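PDB 6PB3: rhizobiales Sp. Pch2 from Marine metagenome, which is a TRIP13/Pch2-like AAA+ ATPase that probably remodels HORMA domain proteins and so regulates cGAS-like enzymes in bacteriophage immunity. Local coordinates for residues A80-S85 / G265-D270; R23-N28 / A91-D96; S137-L142 / L195-I200; Q273-S278 / Q299-T304; P74-L79 / R185-L190. All coordinates share one frame; numbering follows the deposited sequence.

Interaction 1 (A80-S85 / G265-D270); sequences AGDVGS and GFTFSD. With SO4 (sulfate ion), chain B.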
# COMPACT_ATOMS: atom_id res chain seq x y z
N ALA A 80 -14.20 -5.46 20.03
CA ALA A 80 -13.35 -5.33 18.84
C ALA A 80 -12.70 -6.66 18.52
O ALA A 80 -12.27 -7.38 19.42
CB ALA A 80 -12.26 -4.27 19.06
N GLY A 81 -12.60 -6.99 17.24
CA GLY A 81 -11.85 -8.16 16.83
C GLY A 81 -12.45 -8.86 15.62
O GLY A 81 -13.31 -8.32 14.93
N ASP A 82 -11.96 -10.08 15.41
CA ASP A 82 -12.24 -10.86 14.21
C ASP A 82 -13.73 -10.99 13.92
O ASP A 82 -14.55 -11.18 14.83
CB ASP A 82 -11.62 -12.26 14.34
CG ASP A 82 -10.10 -12.20 14.55
OD1 ASP A 82 -9.48 -11.22 14.10
OD2 ASP A 82 -9.54 -13.14 15.16
N VAL A 83 -14.07 -10.89 12.64
CA VAL A 83 -15.43 -11.12 12.19
C VAL A 83 -15.82 -12.57 12.45
O VAL A 83 -15.01 -13.49 12.28
CB VAL A 83 -15.54 -10.76 10.70
CG1 VAL A 83 -16.94 -11.04 10.18
CG2 VAL A 83 -15.14 -9.31 10.48
N GLY A 84 -17.07 -12.77 12.84
CA GLY A 84 -17.56 -14.12 13.05
C GLY A 84 -17.14 -14.74 14.36
O GLY A 84 -17.24 -15.96 14.51
N SER A 85 -16.62 -13.94 15.29
CA SER A 85 -16.27 -14.43 16.62
C SER A 85 -17.48 -14.55 17.54
O SER A 85 -17.35 -15.16 18.60
CB SER A 85 -15.26 -13.49 17.27
OG SER A 85 -14.12 -13.33 16.46
N GLY A 265 -2.99 -19.28 14.64
CA GLY A 265 -3.94 -20.36 14.80
C GLY A 265 -5.30 -20.06 14.17
O GLY A 265 -5.49 -19.05 13.50
N PHE A 266 -6.25 -20.97 14.40
CA PHE A 266 -7.61 -20.75 13.94
C PHE A 266 -8.23 -19.54 14.63
O PHE A 266 -7.97 -19.25 15.80
CB PHE A 266 -8.49 -21.98 14.23
CG PHE A 266 -8.34 -23.12 13.26
CD1 PHE A 266 -7.10 -23.47 12.77
CD2 PHE A 266 -9.44 -23.86 12.87
CE1 PHE A 266 -6.96 -24.55 11.89
CE2 PHE A 266 -9.32 -24.92 12.00
CZ PHE A 266 -8.07 -25.27 11.50
N THR A 267 -9.08 -18.82 13.89
CA THR A 267 -9.98 -17.87 14.51
C THR A 267 -11.15 -18.61 15.15
O THR A 267 -11.29 -19.83 15.02
CB THR A 267 -10.50 -16.86 13.48
OG1 THR A 267 -11.34 -17.51 12.53
CG2 THR A 267 -9.34 -16.18 12.72
N PHE A 268 -11.98 -17.86 15.88
CA PHE A 268 -13.23 -18.40 16.39
C PHE A 268 -14.14 -18.82 15.24
O PHE A 268 -14.81 -19.86 15.31
CB PHE A 268 -13.95 -17.37 17.28
CG PHE A 268 -13.41 -17.27 18.71
CD1 PHE A 268 -13.64 -18.29 19.62
CD2 PHE A 268 -12.72 -16.14 19.13
CE1 PHE A 268 -13.17 -18.19 20.94
CE2 PHE A 268 -12.24 -16.02 20.46
CZ PHE A 268 -12.47 -17.06 21.36
N SER A 269 -14.19 -18.00 14.19
CA SER A 269 -14.92 -18.36 12.98
C SER A 269 -14.41 -19.66 12.36
O SER A 269 -15.21 -20.51 11.95
CB SER A 269 -14.80 -17.23 11.96
OG SER A 269 -15.53 -17.55 10.81
N ASP A 270 -13.09 -19.81 12.23
CA ASP A 270 -12.55 -21.06 11.70
C ASP A 270 -13.03 -22.27 12.50
O ASP A 270 -13.24 -23.35 11.94
CB ASP A 270 -11.02 -21.02 11.68
CG ASP A 270 -10.46 -19.96 10.71
OD1 ASP A 270 -11.20 -19.55 9.77
OD2 ASP A 270 -9.28 -19.57 10.86
S SO4 B . -19.09 -11.14 14.90
O1 SO4 B . -18.73 -10.69 13.55
O2 SO4 B . -20.08 -10.20 15.41
O3 SO4 B . -19.70 -12.49 14.83
O4 SO4 B . -17.90 -11.25 15.73
O HOH W 1 -10.92 -15.22 16.39
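The loop from Asp82 to Ser85, part of what is probably the Walker A P-loop of this AAA+ ATPase, meets the first turn of helix 268-283 across a water-bridged seam. Ser269 CB lies 3.8 Å from Val83 O, and Gly84 O approaches Ser269 CA, so the loop carbonyls rest on the helix start. Beside them, Phe268 CB packs 3.8 Å from Ser85 CA. Asp82 and Thr267 touch lightly, OD2 against the methyl CG2. The polar link is a water that donates to Asp82 OD2 and accepts from Phe268 N. The helix start is closed by a capping box: Asp270 N donates to Thr267 OG1 at 2.9 Å, and Thr267 N returns a bond to Asp270 OD2 from above the carboxylate plane. Thr267 chi1 of 67° sets OG1 between the backbone N and carbonyl carbon, where it can cap. On the loop, a type II turn from Asp82 to Ser85 is braced by Ser85 OG, which donates to Asp82 O at 2.7 Å. Gly84 N points almost straight at sulfate O1 (2.8 Å, 171°), and Gly86, Lys87 and Thr88 also bind the ion, which probably occupies a nucleotide phosphate position. The loop thus meets anion and helix with different backbone groups, amides and carbonyls.

Interaction 2 (R23-N28 / A91-D96); sequences RERLNN and AETIGD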
# COMPACT_ATOMS: atom_id res chain seq x y z
N ARG A 23 -30.88 -16.30 26.83
CA ARG A 23 -30.10 -17.20 27.68
C ARG A 23 -29.61 -18.40 26.87
O ARG A 23 -28.45 -18.80 26.97
CB ARG A 23 -30.95 -17.66 28.88
CG ARG A 23 -30.11 -18.21 30.05
CD ARG A 23 -30.36 -19.69 30.27
NE ARG A 23 -29.44 -20.27 31.26
CZ ARG A 23 -29.39 -21.57 31.57
NH1 ARG A 23 -30.22 -22.43 30.99
NH2 ARG A 23 -28.52 -22.01 32.47
N GLU A 24 -30.50 -18.99 26.05
CA GLU A 24 -30.12 -20.13 25.23
C GLU A 24 -29.01 -19.75 24.27
O GLU A 24 -28.00 -20.45 24.15
CB GLU A 24 -31.35 -20.65 24.47
CG GLU A 24 -31.29 -22.10 24.08
CD GLU A 24 -32.67 -22.66 23.81
OE1 GLU A 24 -33.66 -22.00 24.19
OE2 GLU A 24 -32.77 -23.76 23.22
N ARG A 25 -29.16 -18.61 23.59
CA ARG A 25 -28.12 -18.13 22.68
C ARG A 25 -26.82 -17.86 23.43
O ARG A 25 -25.74 -18.25 22.96
CB ARG A 25 -28.60 -16.88 21.94
CG ARG A 25 -29.86 -17.10 21.01
CD ARG A 25 -29.87 -16.09 19.83
NE ARG A 25 -30.69 -14.90 20.04
CZ ARG A 25 -30.37 -13.67 19.65
NH1 ARG A 25 -29.21 -13.43 19.05
NH2 ARG A 25 -31.20 -12.66 19.88
N LEU A 26 -26.88 -17.21 24.59
CA LEU A 26 -25.66 -17.00 25.38
C LEU A 26 -24.98 -18.33 25.67
O LEU A 26 -23.76 -18.45 25.51
CB LEU A 26 -25.98 -16.29 26.70
CG LEU A 26 -25.77 -14.81 26.93
CD1 LEU A 26 -26.13 -14.56 28.37
CD2 LEU A 26 -24.33 -14.35 26.63
N ASN A 27 -25.75 -19.32 26.13
CA ASN A 27 -25.20 -20.63 26.47
C ASN A 27 -24.53 -21.27 25.27
O ASN A 27 -23.54 -22.00 25.41
CB ASN A 27 -26.31 -21.55 26.99
CG ASN A 27 -26.82 -21.15 28.34
OD1 ASN A 27 -26.53 -20.06 28.83
ND2 ASN A 27 -27.61 -22.03 28.95
N ASN A 28 -25.09 -21.06 24.08
CA ASN A 28 -24.54 -21.67 22.88
C ASN A 28 -23.21 -21.03 22.47
O ASN A 28 -22.46 -21.63 21.68
CB ASN A 28 -25.57 -21.62 21.75
CG ASN A 28 -26.76 -22.60 21.95
OD1 ASN A 28 -26.79 -23.39 22.89
ND2 ASN A 28 -27.74 -22.51 21.07
N ALA A 91 -23.31 -9.36 22.18
CA ALA A 91 -23.87 -8.07 22.58
C ALA A 91 -25.39 -8.11 22.61
O ALA A 91 -26.01 -7.40 23.41
CB ALA A 91 -23.38 -6.97 21.63
N GLU A 92 -26.01 -8.90 21.73
CA GLU A 92 -27.47 -8.96 21.66
C GLU A 92 -28.08 -9.83 22.74
O GLU A 92 -29.30 -9.79 22.91
CB GLU A 92 -27.92 -9.51 20.30
CG GLU A 92 -27.67 -8.57 19.13
CD GLU A 92 -28.15 -9.20 17.83
OE1 GLU A 92 -28.40 -10.42 17.82
OE2 GLU A 92 -28.27 -8.48 16.81
N THR A 93 -27.29 -10.63 23.44
CA THR A 93 -27.85 -11.52 24.45
C THR A 93 -27.32 -11.29 25.86
O THR A 93 -27.97 -11.74 26.82
CB THR A 93 -27.61 -12.98 24.06
OG1 THR A 93 -26.20 -13.21 23.90
CG2 THR A 93 -28.32 -13.30 22.76
N ILE A 94 -26.20 -10.58 26.01
CA ILE A 94 -25.53 -10.43 27.30
C ILE A 94 -26.41 -9.75 28.34
O ILE A 94 -26.17 -9.91 29.54
CB ILE A 94 -24.20 -9.66 27.10
CG1 ILE A 94 -23.27 -9.84 28.30
CG2 ILE A 94 -24.47 -8.18 26.82
CD1 ILE A 94 -23.01 -11.31 28.62
N GLY A 95 -27.42 -9.00 27.90
CA GLY A 95 -28.31 -8.33 28.83
C GLY A 95 -29.08 -9.28 29.72
O GLY A 95 -29.49 -8.88 30.82
N ASP A 96 -29.25 -10.53 29.29
CA ASP A 96 -29.85 -11.53 30.15
C ASP A 96 -28.95 -11.84 31.33
O ASP A 96 -29.42 -12.03 32.45
CB ASP A 96 -30.12 -12.81 29.36
CG ASP A 96 -30.97 -13.78 30.12
OD1 ASP A 96 -32.21 -13.63 30.08
OD2 ASP A 96 -30.41 -14.68 30.78
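Arg25, on helix 20-28, reaches over Thr93 to Glu92, joining the N-terminal helix to the region where helix 87-93, which follows the probable P-loop of this AAA+ fold, passes into helix 95-102. Its CB already touches the methyl of Thr93, at 3.7 Å from CG2. The chain then bends at chi3 (-97°), which swings the guanidinium back over the same methyl: Arg25 NE lies 3.9 Å from Thr93 CG2, which stands above the centre of one face, 3.7 Å from CZ. At the tip, NH1 points nearly straight at Glu92 OE1, but the 3.4 Å separation makes this salt bridge a weak one. OE1 lies in the guanidinium plane, while the two planar groups are turned 81° apart. NH1 has a second acidic partner in Glu89, so two carboxylates share one nitrogen. Thr93 OG1, turned away from the arginine, bonds to Glu89 O and offers Leu26 CG a neighbour at 3.5 Å. Deeper in, Leu26 CD2 meets Ile94 CD1, whose side chain also packs on helix 33-47. Towards the other end of the contact the aliphatic part of Arg23 lies against the carboxylate of Asp96, whose OD1 is held by Asp19 N. There Asp96 OD2 sits 3.6 Å from Arg23 CB.

Interaction 3 (S137-L142 / L195-I200); sequences SEARKL and LPAAVI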
# COMPACT_ATOMS: atom_id res chain seq x y z
N SER A 137 -34.35 9.56 27.86
CA SER A 137 -35.72 9.64 28.36
C SER A 137 -36.12 8.35 29.07
O SER A 137 -36.62 8.37 30.20
CB SER A 137 -36.68 9.94 27.21
OG SER A 137 -38.03 9.88 27.63
N GLU A 138 -35.90 7.20 28.43
CA GLU A 138 -36.27 5.93 29.03
C GLU A 138 -35.50 5.68 30.32
O GLU A 138 -36.06 5.17 31.29
CB GLU A 138 -36.05 4.79 28.03
CG GLU A 138 -37.15 4.69 27.00
CD GLU A 138 -38.51 4.44 27.64
OE1 GLU A 138 -38.62 3.51 28.47
OE2 GLU A 138 -39.45 5.20 27.33
N ALA A 139 -34.21 6.04 30.34
CA ALA A 139 -33.42 5.84 31.55
C ALA A 139 -33.92 6.70 32.70
O ALA A 139 -33.83 6.30 33.87
CB ALA A 139 -31.94 6.13 31.26
N ARG A 140 -34.45 7.89 32.40
CA ARG A 140 -35.05 8.73 33.45
C ARG A 140 -36.30 8.08 34.03
O ARG A 140 -36.51 8.09 35.24
CB ARG A 140 -35.37 10.12 32.90
CG ARG A 140 -34.17 11.06 32.79
CD ARG A 140 -34.55 12.39 32.14
NE ARG A 140 -33.37 13.21 31.86
CZ ARG A 140 -33.27 14.05 30.83
NH1 ARG A 140 -34.28 14.16 29.98
NH2 ARG A 140 -32.16 14.76 30.65
N LYS A 141 -37.15 7.52 33.16
CA LYS A 141 -38.32 6.79 33.63
C LYS A 141 -37.91 5.65 34.55
O LYS A 141 -38.53 5.43 35.60
CB LYS A 141 -39.11 6.26 32.43
CG LYS A 141 -40.16 5.22 32.78
CD LYS A 141 -40.92 4.75 31.55
CE LYS A 141 -42.02 3.76 31.93
NZ LYS A 141 -42.89 3.38 30.78
N LEU A 142 -36.85 4.92 34.20
CA LEU A 142 -36.36 3.82 35.01
C LEU A 142 -35.76 4.32 36.32
O LEU A 142 -35.54 3.54 37.25
CB LEU A 142 -35.33 3.01 34.23
CG LEU A 142 -35.86 2.36 32.96
CD1 LEU A 142 -34.86 1.34 32.45
CD2 LEU A 142 -37.21 1.72 33.21
N LEU A 195 -27.87 8.35 35.09
CA LEU A 195 -28.89 7.54 34.45
C LEU A 195 -28.39 6.12 34.24
O LEU A 195 -27.26 5.91 33.78
CB LEU A 195 -29.28 8.15 33.11
CG LEU A 195 -29.66 9.63 33.12
CD1 LEU A 195 -29.68 10.20 31.71
CD2 LEU A 195 -31.02 9.82 33.80
N PRO A 196 -29.20 5.12 34.57
CA PRO A 196 -28.83 3.70 34.36
C PRO A 196 -28.89 3.31 32.89
O PRO A 196 -29.85 2.68 32.41
CB PRO A 196 -29.88 2.96 35.19
CG PRO A 196 -31.09 3.84 35.10
CD PRO A 196 -30.58 5.26 35.07
N ALA A 197 -27.85 3.70 32.15
CA ALA A 197 -27.77 3.46 30.71
C ALA A 197 -26.32 3.24 30.29
O ALA A 197 -25.41 3.87 30.85
CB ALA A 197 -28.38 4.63 29.93
N ALA A 198 -26.12 2.36 29.31
CA ALA A 198 -24.80 2.05 28.76
C ALA A 198 -24.89 1.82 27.26
O ALA A 198 -25.96 1.53 26.72
CB ALA A 198 -24.18 0.81 29.42
N VAL A 199 -23.74 1.92 26.59
CA VAL A 199 -23.65 1.74 25.15
C VAL A 199 -22.66 0.62 24.86
O VAL A 199 -21.56 0.60 25.42
CB VAL A 199 -23.20 3.03 24.42
CG1 VAL A 199 -23.30 2.84 22.89
CG2 VAL A 199 -23.99 4.24 24.89
N ILE A 200 -23.06 -0.30 24.00
CA ILE A 200 -22.18 -1.33 23.48
C ILE A 200 -21.96 -1.04 22.01
O ILE A 200 -22.92 -0.88 21.25
CB ILE A 200 -22.76 -2.75 23.65
CG1 ILE A 200 -23.02 -3.05 25.13
CG2 ILE A 200 -21.83 -3.78 22.98
CD1 ILE A 200 -23.80 -4.33 25.38
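Ala139, Leu195 and Pro196 hold the greater part of this small apolar interface between the last turn of helix 124-141 and the lead-in to strand 197-203. The Ala139 methyl is the centre of the contact. It lies 3.8 Å from Leu195 CB and 4.1 Å from both Pro196 CD and Ala197 CB, so three consecutive residues gather round one carbon. With a side chain this short, the backbones come close, and the CA atoms of Ala139 and Leu195 are 5.6 Å apart. Leu195 extends past the methyl to the next residue, Arg140. With chi1 at -52°, its CG stands beside its own backbone N, and the branch CD2 reaches Arg140 CG at 3.5 Å; the arginine then runs outward in an extended chain, contributing only its aliphatic base to the packing. Pro196 packs beside it. Its ring meets the helix backbone through CD, 3.6 Å from Ala139 O, and CG loosely approaches Leu142 CB. Pro196 is also the centre of an inverse gamma turn, closed by a weak bond from Ala197 N to Leu195 O, which redirects the chain into the strand. Leu195 also packs on Val136 and Ala197 on Thr135, while Leu142 leans on Val153. Helix 124-141 thus packs on the parallel sheet, against the start of strand 197-203 beside strand 151-157, within the alpha/beta sandwich of the AAA+ P-loop NTPase fold.

Interaction 4 (Q273-S278 / Q299-T304); sequences QRLIPS and QAMAPT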
# COMPACT_ATOMS: atom_id res chain seq x y z
N GLN A 273 -17.58 -21.96 12.11
CA GLN A 273 -18.17 -21.94 10.77
C GLN A 273 -17.47 -22.84 9.76
O GLN A 273 -18.00 -23.02 8.65
CB GLN A 273 -18.20 -20.49 10.24
CG GLN A 273 -19.07 -19.53 11.11
CD GLN A 273 -19.04 -18.11 10.57
OE1 GLN A 273 -18.09 -17.37 10.82
NE2 GLN A 273 -20.04 -17.74 9.79
N ARG A 274 -16.30 -23.39 10.09
CA ARG A 274 -15.64 -24.32 9.17
C ARG A 274 -15.38 -25.67 9.81
O ARG A 274 -15.93 -26.67 9.35
CB ARG A 274 -14.32 -23.72 8.64
CG ARG A 274 -14.49 -22.36 7.93
CD ARG A 274 -13.14 -21.67 7.66
NE ARG A 274 -12.28 -22.43 6.75
CZ ARG A 274 -10.95 -22.36 6.75
NH1 ARG A 274 -10.32 -21.56 7.61
NH2 ARG A 274 -10.24 -23.08 5.88
N LEU A 275 -14.59 -25.73 10.89
CA LEU A 275 -14.13 -27.02 11.37
C LEU A 275 -15.27 -27.82 11.99
O LEU A 275 -15.43 -29.01 11.69
CB LEU A 275 -12.99 -26.84 12.38
CG LEU A 275 -12.55 -28.13 13.07
CD1 LEU A 275 -11.97 -29.17 12.11
CD2 LEU A 275 -11.55 -27.80 14.17
N ILE A 276 -16.06 -27.19 12.85
CA ILE A 276 -17.15 -27.93 13.51
C ILE A 276 -18.15 -28.49 12.49
O ILE A 276 -18.40 -29.70 12.51
CB ILE A 276 -17.82 -27.06 14.58
CG1 ILE A 276 -16.95 -27.00 15.85
CG2 ILE A 276 -19.21 -27.62 14.93
CD1 ILE A 276 -17.37 -25.91 16.81
N PRO A 277 -18.70 -27.71 11.56
CA PRO A 277 -19.56 -28.32 10.54
C PRO A 277 -18.89 -29.45 9.80
O PRO A 277 -19.53 -30.49 9.58
CB PRO A 277 -19.89 -27.13 9.61
CG PRO A 277 -19.76 -25.94 10.40
CD PRO A 277 -18.63 -26.24 11.39
N SER A 278 -17.62 -29.28 9.40
CA SER A 278 -16.94 -30.31 8.61
C SER A 278 -16.85 -31.61 9.39
O SER A 278 -16.96 -32.69 8.82
CB SER A 278 -15.54 -29.84 8.20
OG SER A 278 -15.58 -28.67 7.40
N GLN A 299 -6.21 -30.80 10.34
CA GLN A 299 -4.83 -30.58 9.91
C GLN A 299 -4.76 -30.09 8.47
O GLN A 299 -3.95 -29.23 8.14
CB GLN A 299 -4.02 -31.86 10.10
CG GLN A 299 -3.86 -32.30 11.55
CD GLN A 299 -2.85 -33.43 11.69
OE1 GLN A 299 -2.53 -34.12 10.72
NE2 GLN A 299 -2.32 -33.61 12.90
N ALA A 300 -5.60 -30.65 7.59
CA ALA A 300 -5.64 -30.20 6.21
C ALA A 300 -6.25 -28.82 6.07
O ALA A 300 -6.04 -28.16 5.04
CB ALA A 300 -6.42 -31.20 5.35
N MSE A 301 -6.98 -28.35 7.07
CA MSE A 301 -7.67 -27.09 6.96
C MSE A 301 -6.72 -25.95 7.36
O MSE A 301 -6.12 -25.99 8.44
CB MSE A 301 -8.93 -27.13 7.82
CG MSE A 301 -9.74 -25.85 7.83
SE MSE A 301 -11.26 -26.08 9.05
CE MSE A 301 -12.31 -27.34 7.93
N ALA A 302 -6.59 -24.94 6.50
CA ALA A 302 -5.70 -23.84 6.83
C ALA A 302 -6.46 -22.70 7.49
O ALA A 302 -7.59 -22.39 7.08
CB ALA A 302 -4.97 -23.30 5.59
N PRO A 303 -5.87 -22.05 8.50
CA PRO A 303 -6.57 -20.97 9.20
C PRO A 303 -6.79 -19.77 8.29
O PRO A 303 -6.13 -19.60 7.27
CB PRO A 303 -5.61 -20.60 10.35
CG PRO A 303 -4.65 -21.74 10.45
CD PRO A 303 -4.55 -22.33 9.08
N THR A 304 -7.76 -18.93 8.68
CA THR A 304 -7.95 -17.67 7.98
C THR A 304 -6.73 -16.79 8.18
O THR A 304 -6.27 -16.58 9.31
CB THR A 304 -9.21 -16.97 8.49
OG1 THR A 304 -10.36 -17.81 8.28
CG2 THR A 304 -9.43 -15.67 7.73
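Arg274 and selenomethionine Met301 lie at the heart of this contact in the C-terminal helical part of the chain, where helix 268-283 packs against the chain leaving helix 291-300. Hydrogen bonding comes from the end of Arg274: NH1 and NH2 both grip Ala302 O, at 2.9 and 3.0 Å. The carbonyl oxygen lies in the guanidinium plane, and the NH2 bond also lies in the plane of the carbonyl, while NH1 is tilted from it. The guanidinium has a charged partner as well: NH1 forms a salt bridge with Asp270 OD1, which also bonds Thr304 OG1; NH2 reaches Thr222 of the second subunit. Acceptors around it thus fix the rotation of the guanidinium, and the arginine takes part in the subunit interface. Van der Waals packing comes from Met301. Its chain is extended through chi2 and bent at chi3 (-71°), which takes CE along helix 268-283 towards Ser278. CG touches Arg274 NH2 at 3.4 Å, and SE lies over the centre of one guanidinium face while also making an apolar contact with Leu275 CB at 3.8 Å. Within the helix, which carries a wider pi-type turn here, Arg274 O also accepts from Ser278 N. Ser278 OG donates to Arg274 O at 2.8 Å, and the same OG stands 3.6 Å from Met301 CE.

Interaction 5 (P74-L79 / R185-L190); sequences PPLIVL and RGIDRL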
# COMPACT_ATOMS: atom_id res chain seq x y z
N PRO A 74 -16.87 7.22 30.96
CA PRO A 74 -18.09 7.28 30.16
C PRO A 74 -18.63 5.89 29.92
O PRO A 74 -17.85 4.92 29.76
CB PRO A 74 -17.63 7.95 28.86
CG PRO A 74 -16.30 8.56 29.16
CD PRO A 74 -15.69 7.70 30.23
N PRO A 75 -19.97 5.72 29.90
CA PRO A 75 -20.59 4.37 29.85
C PRO A 75 -20.65 3.76 28.45
O PRO A 75 -21.71 3.51 27.88
CB PRO A 75 -21.99 4.63 30.43
CG PRO A 75 -22.29 6.04 30.06
CD PRO A 75 -20.96 6.79 30.05
N LEU A 76 -19.47 3.46 27.90
CA LEU A 76 -19.33 2.88 26.58
C LEU A 76 -18.42 1.67 26.68
O LEU A 76 -17.36 1.75 27.30
CB LEU A 76 -18.76 3.90 25.57
CG LEU A 76 -18.20 3.34 24.26
CD1 LEU A 76 -19.31 2.86 23.32
CD2 LEU A 76 -17.31 4.39 23.55
N ILE A 77 -18.81 0.57 26.05
CA ILE A 77 -18.00 -0.64 25.97
C ILE A 77 -17.81 -1.00 24.51
O ILE A 77 -18.79 -1.08 23.75
CB ILE A 77 -18.63 -1.81 26.75
CG1 ILE A 77 -18.83 -1.42 28.21
CG2 ILE A 77 -17.72 -3.04 26.65
CD1 ILE A 77 -19.70 -2.38 29.01
N VAL A 78 -16.57 -1.22 24.11
CA VAL A 78 -16.22 -1.54 22.73
C VAL A 78 -15.89 -3.02 22.65
O VAL A 78 -15.07 -3.52 23.43
CB VAL A 78 -15.05 -0.67 22.25
CG1 VAL A 78 -14.53 -1.16 20.88
CG2 VAL A 78 -15.49 0.77 22.12
N LEU A 79 -16.53 -3.73 21.73
CA LEU A 79 -16.18 -5.10 21.38
C LEU A 79 -15.47 -5.06 20.04
O LEU A 79 -16.07 -4.67 19.03
CB LEU A 79 -17.42 -6.00 21.30
CG LEU A 79 -18.41 -6.03 22.46
CD1 LEU A 79 -19.42 -7.18 22.26
CD2 LEU A 79 -17.69 -6.18 23.78
N ARG A 185 -21.33 13.43 21.95
CA ARG A 185 -22.24 14.19 22.80
C ARG A 185 -23.22 13.27 23.52
O ARG A 185 -23.53 13.48 24.70
CB ARG A 185 -22.99 15.23 21.97
CG ARG A 185 -22.07 16.32 21.41
CD ARG A 185 -22.79 17.24 20.45
NE ARG A 185 -21.86 18.20 19.85
CZ ARG A 185 -22.23 19.20 19.05
NH1 ARG A 185 -23.51 19.38 18.75
NH2 ARG A 185 -21.31 20.02 18.55
N GLY A 186 -23.69 12.22 22.85
CA GLY A 186 -24.61 11.29 23.49
C GLY A 186 -23.96 10.53 24.63
O GLY A 186 -24.53 10.41 25.72
N ILE A 187 -22.75 10.02 24.39
CA ILE A 187 -22.03 9.27 25.41
C ILE A 187 -21.74 10.15 26.62
O ILE A 187 -21.92 9.73 27.77
CB ILE A 187 -20.72 8.72 24.83
CG1 ILE A 187 -21.02 7.66 23.78
CG2 ILE A 187 -19.82 8.20 25.93
CD1 ILE A 187 -19.78 7.16 23.13
N ASP A 188 -21.24 11.36 26.39
CA ASP A 188 -20.96 12.28 27.49
C ASP A 188 -22.22 12.56 28.29
O ASP A 188 -22.18 12.62 29.53
CB ASP A 188 -20.38 13.58 26.94
CG ASP A 188 -19.00 13.40 26.40
OD1 ASP A 188 -18.42 12.32 26.61
OD2 ASP A 188 -18.49 14.34 25.75
N ARG A 189 -23.34 12.74 27.60
CA ARG A 189 -24.60 13.03 28.27
C ARG A 189 -25.02 11.88 29.18
O ARG A 189 -25.48 12.10 30.31
CB ARG A 189 -25.66 13.34 27.22
CG ARG A 189 -26.94 13.94 27.72
CD ARG A 189 -27.78 14.33 26.52
NE ARG A 189 -29.19 14.49 26.85
CZ ARG A 189 -30.16 14.46 25.94
NH1 ARG A 189 -29.87 14.28 24.66
NH2 ARG A 189 -31.42 14.61 26.32
N LEU A 190 -24.83 10.64 28.72
CA LEU A 190 -25.12 9.49 29.57
C LEU A 190 -24.16 9.43 30.76
O LEU A 190 -24.54 9.01 31.86
CB LEU A 190 -25.03 8.19 28.76
CG LEU A 190 -26.07 7.95 27.67
CD1 LEU A 190 -25.93 6.56 27.06
CD2 LEU A 190 -27.46 8.16 28.21
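Ile187, on helix 179-192, faces the start of strand 76-81 with two of its branches. CG2 lies against Pro74 CB at 3.7 Å, and CD1 meets Leu76 CD2 at the same distance, so the isoleucine spans the Pro75 between them. Pro75 itself is turned towards the next turn of the helix: its ring atom CG packs 3.7 Å from Leu190 CB, and CD comes within 3.8 Å of Ile187 O. The torsions explain the division of labour. Chi2 of Ile187 is 177°, which carries CD1 out to Leu76, while CG2, anti to the backbone N, is the branch left nearer Pro74. The side-chain pairs are all apolar, and most of the residues are buried. A second shell shapes the lead-in to the strand. Pro75 is the centre of an inverse gamma turn, closed by Leu76 N donating to Pro74 O at 2.9 Å, which brings two rings and a leucine one after another against the helix. On the helix, Ile187 and Leu190 also pack on Phe132, and Asp188 is held by Arg216 through a salt bridge. Leu76 also packs on Val199 and Met201 of the adjoining parallel strand 197-203. On this face of the sheet lie helices 179-192 and 124-141, while Ile77 packs on helix 33-47.

In the fold
From the N terminus, interaction 2 first ties helix 20-28 to residues 91-96. Interaction 5 starts inside that loop, at the head of strand 76-81, and closes on helix 179-192, so the two cross. Interaction 1 begins further along the same strand and closes only at helix 268-283; it crosses interactions 2 and 5 and encloses interaction 3. The latter opens at helix 124-141 and closes just after interaction 5, which it crosses; their strands 76-81 and 197-203 pair in the central sheet. Interaction 4 follows in series within the C-terminal helices and touches interaction 1 through Asp270. Interactions 3 and 5 fasten helices to the central sheet, 2 adds the N-terminal helix, and 1 joins the P-loop to the C-terminal helices.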